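Local coordinates for protein ribonuclease (Nicotiana glutinosa, PDB 1IYB) that probably cleaves RNA as a ribonuclease of the T2 family and binds guanosine-5'-monophosphate in a pocket that recognises guanine, at residues Y114-K117 with A118-K122; H137-G140 with G141-L145; I148-A151 with I152-A155. One frame throughout, in Å; residues are numbered along the deposited sequence.

Interaction 1. Residues Y114-K117 with A118-K122; sequences YFKK and ALDLK
Asp120 N donates to Lys116 O one helical turn back at 2.8 Å, and a salt bridge joins the side chains of the same two residues, with Lys116 NZ 2.9 Å from Asp120 OD1. The ammonium comes in on the syn lone pair of OD1, the side facing OD2, and OD2 itself is taken by Arg75 in a second salt bridge. One carboxylate thus serves two positive charges, which would probably keep it ionised. The lysine chain starts with CG anti to its backbone N (chi1 169°), runs extended through its methylenes and bends at the last torsion (chi4 54°), which turns NZ in toward Asp120 OD1. The backbone repeats the i to i+4 link where Leu121 N donates to Lys117 O at 2.9 Å. One residue further on, the bend of Lys117 at chi2 lays its CE against Leu121 CG at 3.9 Å, an apolar touch between methylene and branch, while its NZ goes on to the carbonyl of Gly185. At the start of the segment the Phe115 ring has Tyr114 CD2 over one face, 3.9 Å above the plane and displaced toward the rim. Around helix 111-124, Phe115 and Leu119 pack on Met76 of helix 73-79, Leu121 rests on Phe13 and Leu45 of strands 10-16 and 41-48, and Tyr114 OH bonds to the carbonyl of Leu45.

Interaction 2. Residues H137-G140 with G141-L145; sequences HPDG and GFYSL. Unlike the reference sequence in segment 137-140: His137 (reference Asn).
Tyr143 reaches back over the turn to residues 137-140, and its hydroxyl is the polar centre of the contact. Among the hydrogen bonds, His137 N donates to Tyr143 OH at 3.2 Å, and Asp139 OD1 accepts Gly141 N at 2.9 Å, met on the anti side and 18° out of the carboxylate plane. Tyr143 OH lies 3.0 Å from Asp139 OD1 and 2.9 Å from His137 O, two acceptors within range of its single proton. The carboxylate is turned there by a chi1 of 50°, which sets CG between the backbone N and the carbonyl carbon and lets OD1 face both the Gly141 amide and the phenol. Carboxylate and phenol planes are only 18° apart, and OD1 sits at the ring edge, near its plane. Van der Waals contact is slighter: Phe142 CE1 approaches Gly140 O to 3.9 Å, and Tyr143 CE1 lies 3.4 Å from His137 O. Backbone shape does the rest. Gly140 has a positive phi, where a CB would press on the preceding carbonyl, and a CB on Gly141 would clash with Asp139 OD1. An inverse gamma turn centred on Pro138, closed by a weak bond from Asp139 N to His137 O, and then an Asx turn from Asp139 to Gly141 make the surface turn that leads into strand 142-144, which pairs antiparallel with strand 202-204.

Interaction 3. Residues I148-A151 with I152-A155; sequences IKNA and IRSA
The guanidinium of Arg153 carries Asn150 OD1 over one face, 3.2 Å above the plane and displaced toward the rim. The two flat groups are nearly parallel, their planes 17° apart, and the side chains run side by side in the same direction. Arg153 NH2 is the nearest guanidinium atom to Asn150 OD1, at 3.2 Å, but the oxygen stands above the group, so the angle is too poor for a hydrogen bond and the amide oxygen simply lies over the cationic face. Arg153 gets there by leaving the backbone with CG anti to N (chi1 -176°) and bending at chi3, which swings the guanidinium back toward the preceding turn. Behind this polar pair run the helix bonds: Arg153 N donates to Lys149 O and Ser154 N to Asn150 O, both at 2.9 Å. The link from Ile152 N to Ile148 O is weak at 3.3 Å. On another side of the helix Ile148 and Ile152 lie alongside each other, Ile148 CG2 to Ile152 CD1 4.2 Å, and Ile152 CD1 also rests 3.5 Å from Ile148 O. Ile152 continues onto Leu127 and Ile130 of helix 127-133, and Ile148 onto Leu131 there and Ile162 of strand 161-166. Putting an alanine at Ile152 would probably open a gap between helices 145-156 and 127-133 and take from Ile148 CG2 the Ile152 CD1 methyl beside it. The chemistry therefore divides helix 145-156 as an amphipathic one: isoleucines bury themselves against the protein, while the Asn150-Arg153 pair, whose attraction is likely to be mainly electrostatic, lies toward the solvent side.

The three contacts follow one another along the chain. Interaction 1 lies on helix 111-124, its centre about 11 Å from that of the chain and the side chain of Tyr114 about 7 Å from bound guanosine-5'-monophosphate. Interactions 2 and 3 are joined directly, since strand 142-144 runs into helix 145-156; their centres are about 14 Å apart, and Tyr143 CB packs on Ile148 CD1 at 4.3 Å. Interaction 1 touches neither: its centre is about 27 Å from that of interaction 2, across the chain's centre, and about 21 Å from that of interaction 3. A helix close to the nucleotide pocket is thus set apart from a more peripheral strand-helix unit.

Interaction 1. Residues Y114-K117 with A118-K122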
loop_
_atom_site.group_PDB
_atom_site.type_symbol
_atom_site.label_atom_id
_atom_site.label_comp_id
_atom_site.label_asym_id
_atom_site.label_seq_id
_atom_site.Cartn_x
_atom_site.Cartn_y
_atom_site.Cartn_z
ATOM N N TYR A 114 13.635 -14.665 -8.500
ATOM C CA TYR A 114 13.306 -13.246 -8.400
ATOM C C TYR A 114 14.573 -12.409 -8.230
ATOM O O TYR A 114 14.821 -11.474 -8.993
ATOM C CB TYR A 114 12.371 -13.010 -7.207
ATOM C CG TYR A 114 12.025 -11.556 -6.958
ATOM C CD1 TYR A 114 11.061 -10.904 -7.730
ATOM C CD2 TYR A 114 12.673 -10.828 -5.957
ATOM C CE1 TYR A 114 10.751 -9.557 -7.509
ATOM C CE2 TYR A 114 12.374 -9.486 -5.732
ATOM C CZ TYR A 114 11.413 -8.858 -6.510
ATOM O OH TYR A 114 11.128 -7.528 -6.286
ATOM N N PHE A 115 15.368 -12.736 -7.216
ATOM C CA PHE A 115 16.595 -11.994 -6.975
ATOM C C PHE A 115 17.594 -12.167 -8.109
ATOM O O PHE A 115 18.294 -11.220 -8.465
ATOM C CB PHE A 115 17.201 -12.393 -5.627
ATOM C CG PHE A 115 16.442 -11.841 -4.454
ATOM C CD1 PHE A 115 15.443 -12.585 -3.829
ATOM C CD2 PHE A 115 16.674 -10.539 -4.024
ATOM C CE1 PHE A 115 14.684 -12.032 -2.789
ATOM C CE2 PHE A 115 15.924 -9.978 -2.992
ATOM C CZ PHE A 115 14.927 -10.727 -2.375
ATOM N N LYS A 116 17.657 -13.363 -8.689
ATOM C CA LYS A 116 18.574 -13.593 -9.802
ATOM C C LYS A 116 18.179 -12.733 -11.007
ATOM O O LYS A 116 19.037 -12.144 -11.666
ATOM C CB LYS A 116 18.582 -15.073 -10.204
ATOM C CG LYS A 116 19.303 -15.359 -11.519
ATOM C CD LYS A 116 19.238 -16.836 -11.881
ATOM C CE LYS A 116 19.515 -17.061 -13.366
ATOM N NZ LYS A 116 20.803 -16.459 -13.803
ATOM N N LYS A 117 16.884 -12.658 -11.300
ATOM C CA LYS A 117 16.436 -11.858 -12.431
ATOM C C LYS A 117 16.804 -10.391 -12.215
ATOM O O LYS A 117 17.266 -9.717 -13.136
ATOM C CB LYS A 117 14.921 -11.990 -12.625
ATOM C CG LYS A 117 14.383 -11.192 -13.807
ATOM C CD LYS A 117 14.919 -11.708 -15.132
ATOM C CE LYS A 117 14.425 -10.854 -16.290
ATOM N NZ LYS A 117 14.800 -11.438 -17.613
ATOM N N ALA A 118 16.598 -9.896 -10.999
ATOM C CA ALA A 118 16.924 -8.508 -10.694
ATOM C C ALA A 118 18.418 -8.259 -10.907
ATOM O O ALA A 118 18.814 -7.227 -11.451
ATOM C CB ALA A 118 16.536 -8.182 -9.256
ATOM N N LEU A 119 19.242 -9.204 -10.465
ATOM C CA LEU A 119 20.687 -9.081 -10.614
ATOM C C LEU A 119 21.100 -9.120 -12.079
ATOM O O LEU A 119 21.990 -8.376 -12.499
ATOM C CB LEU A 119 21.395 -10.199 -9.848
ATOM C CG LEU A 119 21.375 -10.069 -8.326
ATOM C CD1 LEU A 119 21.946 -11.330 -7.696
ATOM C CD2 LEU A 119 22.188 -8.851 -7.904
ATOM N N ASP A 120 20.456 -9.986 -12.858
ATOM C CA ASP A 120 20.778 -10.098 -14.276
ATOM C C ASP A 120 20.369 -8.830 -15.023
ATOM O O ASP A 120 21.095 -8.364 -15.905
ATOM C CB ASP A 120 20.108 -11.342 -14.874
ATOM C CG ASP A 120 20.790 -12.641 -14.440
ATOM O OD1 ASP A 120 20.262 -13.733 -14.748
ATOM O OD2 ASP A 120 21.860 -12.577 -13.795
ATOM N N LEU A 121 19.215 -8.267 -14.668
ATOM C CA LEU A 121 18.748 -7.034 -15.296
ATOM C C LEU A 121 19.709 -5.889 -14.956
ATOM O O LEU A 121 19.990 -5.028 -15.789
ATOM C CB LEU A 121 17.335 -6.690 -14.804
ATOM C CG LEU A 121 16.200 -7.510 -15.425
ATOM C CD1 LEU A 121 14.936 -7.360 -14.591
ATOM C CD2 LEU A 121 15.972 -7.050 -16.863
ATOM N N LYS A 122 20.221 -5.901 -13.728
ATOM C CA LYS A 122 21.148 -4.875 -13.264
ATOM C C LYS A 122 22.420 -4.882 -14.112
ATOM O O LYS A 122 22.910 -3.831 -14.527
ATOM C CB LYS A 122 21.480 -5.122 -11.787
ATOM C CG LYS A 122 22.477 -4.158 -11.148
ATOM C CD LYS A 122 21.962 -2.734 -11.135
ATOM C CE LYS A 122 22.729 -1.879 -10.127
ATOM N NZ LYS A 122 24.199 -1.871 -10.368
#

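Interaction 2. Residues H137-G140 with G141-L145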
loop_
_atom_site.group_PDB
_atom_site.type_symbol
_atom_site.label_atom_id
_atom_site.label_comp_id
_atom_site.label_asym_id
_atom_site.label_seq_id
_atom_site.Cartn_x
_atom_site.Cartn_y
_atom_site.Cartn_z
ATOM N N HIS A 137 27.263 12.943 -16.597
ATOM C CA HIS A 137 27.939 12.425 -15.413
ATOM C C HIS A 137 27.388 12.943 -14.094
ATOM O O HIS A 137 26.806 14.027 -14.024
ATOM C CB HIS A 137 29.436 12.752 -15.468
ATOM C CG HIS A 137 30.062 12.509 -16.804
ATOM N ND1 HIS A 137 30.152 13.488 -17.771
ATOM C CD2 HIS A 137 30.618 11.398 -17.340
ATOM C CE1 HIS A 137 30.737 12.990 -18.846
ATOM N NE2 HIS A 137 31.030 11.724 -18.612
ATOM N N PRO A 138 27.566 12.156 -13.020
ATOM C CA PRO A 138 27.095 12.528 -11.684
ATOM C C PRO A 138 28.101 13.485 -11.051
ATOM O O PRO A 138 28.793 13.143 -10.089
ATOM C CB PRO A 138 27.027 11.184 -10.966
ATOM C CG PRO A 138 28.180 10.445 -11.556
ATOM C CD PRO A 138 28.074 10.772 -13.034
ATOM N N ASP A 139 28.175 14.687 -11.617
ATOM C CA ASP A 139 29.098 15.718 -11.156
ATOM C C ASP A 139 28.388 16.948 -10.600
ATOM O O ASP A 139 28.978 18.026 -10.516
ATOM C CB ASP A 139 30.005 16.148 -12.310
ATOM C CG ASP A 139 29.225 16.485 -13.571
ATOM O OD1 ASP A 139 28.058 16.921 -13.458
ATOM O OD2 ASP A 139 29.782 16.321 -14.678
ATOM N N GLY A 140 27.124 16.792 -10.223
ATOM C CA GLY A 140 26.375 17.914 -9.690
ATOM C C GLY A 140 25.845 18.840 -10.769
ATOM O O GLY A 140 25.179 19.830 -10.472
ATOM N N GLY A 141 26.137 18.521 -12.027
ATOM C CA GLY A 141 25.669 19.347 -13.125
ATOM C C GLY A 141 24.202 19.116 -13.432
ATOM O O GLY A 141 23.579 18.198 -12.884
ATOM N N PHE A 142 23.637 19.952 -14.296
ATOM C CA PHE A 142 22.239 19.816 -14.680
ATOM C C PHE A 142 22.111 19.322 -16.111
ATOM O O PHE A 142 22.874 19.721 -16.994
ATOM C CB PHE A 142 21.498 21.144 -14.508
ATOM C CG PHE A 142 21.239 21.503 -13.074
ATOM C CD1 PHE A 142 22.289 21.845 -12.227
ATOM C CD2 PHE A 142 19.946 21.468 -12.560
ATOM C CE1 PHE A 142 22.055 22.145 -10.887
ATOM C CE2 PHE A 142 19.702 21.767 -11.223
ATOM C CZ PHE A 142 20.758 22.106 -10.384
ATOM N N TYR A 143 21.147 18.436 -16.331
ATOM C CA TYR A 143 20.917 17.857 -17.644
ATOM C C TYR A 143 19.434 17.874 -17.964
ATOM O O TYR A 143 18.598 17.854 -17.061
ATOM C CB TYR A 143 21.434 16.414 -17.674
ATOM C CG TYR A 143 22.880 16.283 -17.255
ATOM C CD1 TYR A 143 23.236 16.211 -15.906
ATOM C CD2 TYR A 143 23.898 16.282 -18.204
ATOM C CE1 TYR A 143 24.576 16.144 -15.515
ATOM C CE2 TYR A 143 25.236 16.216 -17.825
ATOM C CZ TYR A 143 25.569 16.148 -16.484
ATOM O OH TYR A 143 26.893 16.089 -16.114
ATOM N N SER A 144 19.101 17.910 -19.249
ATOM C CA SER A 144 17.702 17.924 -19.635
ATOM C C SER A 144 17.128 16.533 -19.429
ATOM O O SER A 144 17.820 15.529 -19.604
ATOM C CB SER A 144 17.534 18.340 -21.101
ATOM O OG SER A 144 18.028 17.352 -21.984
ATOM N N LEU A 145 15.859 16.485 -19.048
ATOM C CA LEU A 145 15.180 15.220 -18.826
ATOM C C LEU A 145 15.221 14.378 -20.100
ATOM O O LEU A 145 15.487 13.173 -20.063
ATOM C CB LEU A 145 13.734 15.488 -18.411
ATOM C CG LEU A 145 12.816 14.289 -18.201
ATOM C CD1 LEU A 145 13.368 13.395 -17.102
ATOM C CD2 LEU A 145 11.424 14.793 -17.841
#

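Interaction 3. Residues I148-A151 with I152-A155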
loop_
_atom_site.group_PDB
_atom_site.type_symbol
_atom_site.label_atom_id
_atom_site.label_comp_id
_atom_site.label_asym_id
_atom_site.label_seq_id
_atom_site.Cartn_x
_atom_site.Cartn_y
_atom_site.Cartn_z
ATOM N N ILE A 148 18.516 12.524 -20.855
ATOM C CA ILE A 148 18.672 11.343 -20.018
ATOM C C ILE A 148 17.840 10.191 -20.581
ATOM O O ILE A 148 18.326 9.067 -20.721
ATOM C CB ILE A 148 18.240 11.657 -18.559
ATOM C CG1 ILE A 148 19.199 12.687 -17.950
ATOM C CG2 ILE A 148 18.218 10.382 -17.718
ATOM C CD1 ILE A 148 18.737 13.246 -16.614
ATOM N N LYS A 149 16.587 10.481 -20.913
ATOM C CA LYS A 149 15.695 9.469 -21.471
ATOM C C LYS A 149 16.223 8.915 -22.791
ATOM O O LYS A 149 16.262 7.703 -22.999
ATOM C CB LYS A 149 14.308 10.064 -21.724
ATOM C CG LYS A 149 13.506 10.395 -20.486
ATOM C CD LYS A 149 12.177 11.016 -20.887
ATOM C CE LYS A 149 11.286 11.278 -19.688
ATOM N NZ LYS A 149 9.959 11.812 -20.116
ATOM N N ASN A 150 16.636 9.810 -23.681
ATOM C CA ASN A 150 17.112 9.390 -24.992
ATOM C C ASN A 150 18.459 8.682 -24.998
ATOM O O ASN A 150 18.700 7.822 -25.844
ATOM C CB ASN A 150 17.110 10.584 -25.950
ATOM C CG ASN A 150 15.707 11.121 -26.195
ATOM O OD1 ASN A 150 14.728 10.373 -26.126
ATOM N ND2 ASN A 150 15.602 12.410 -26.495
ATOM N N ALA A 151 19.332 9.025 -24.057
ATOM C CA ALA A 151 20.626 8.364 -23.975
ATOM C C ALA A 151 20.365 6.899 -23.631
ATOM O O ALA A 151 20.987 5.993 -24.180
ATOM C CB ALA A 151 21.482 9.014 -22.895
ATOM N N ILE A 152 19.423 6.675 -22.719
ATOM C CA ILE A 152 19.078 5.322 -22.307
ATOM C C ILE A 152 18.343 4.571 -23.417
ATOM O O ILE A 152 18.630 3.404 -23.679
ATOM C CB ILE A 152 18.226 5.354 -21.022
ATOM C CG1 ILE A 152 19.078 5.906 -19.873
ATOM C CG2 ILE A 152 17.705 3.958 -20.697
ATOM C CD1 ILE A 152 18.279 6.290 -18.648
ATOM N N ARG A 153 17.411 5.245 -24.081
ATOM C CA ARG A 153 16.663 4.611 -25.159
ATOM C C ARG A 153 17.591 4.158 -26.284
ATOM O O ARG A 153 17.446 3.059 -26.815
ATOM C CB ARG A 153 15.609 5.567 -25.716
ATOM C CG ARG A 153 14.737 4.932 -26.786
ATOM C CD ARG A 153 13.690 5.901 -27.299
ATOM N NE ARG A 153 14.289 7.068 -27.939
ATOM C CZ ARG A 153 13.589 8.055 -28.489
ATOM N NH1 ARG A 153 12.262 8.018 -28.477
ATOM N NH2 ARG A 153 14.217 9.082 -29.049
ATOM N N SER A 154 18.548 5.005 -26.651
ATOM C CA SER A 154 19.481 4.659 -27.716
ATOM C C SER A 154 20.338 3.455 -27.336
ATOM O O SER A 154 20.729 2.663 -28.195
ATOM C CB SER A 154 20.396 5.846 -28.033
ATOM O OG SER A 154 19.653 6.939 -28.537
ATOM N N ALA A 155 20.622 3.319 -26.046
ATOM C CA ALA A 155 21.454 2.228 -25.559
ATOM C C ALA A 155 20.753 0.882 -25.417
ATOM O O ALA A 155 21.246 -0.128 -25.919
ATOM C CB ALA A 155 22.089 2.620 -24.226
#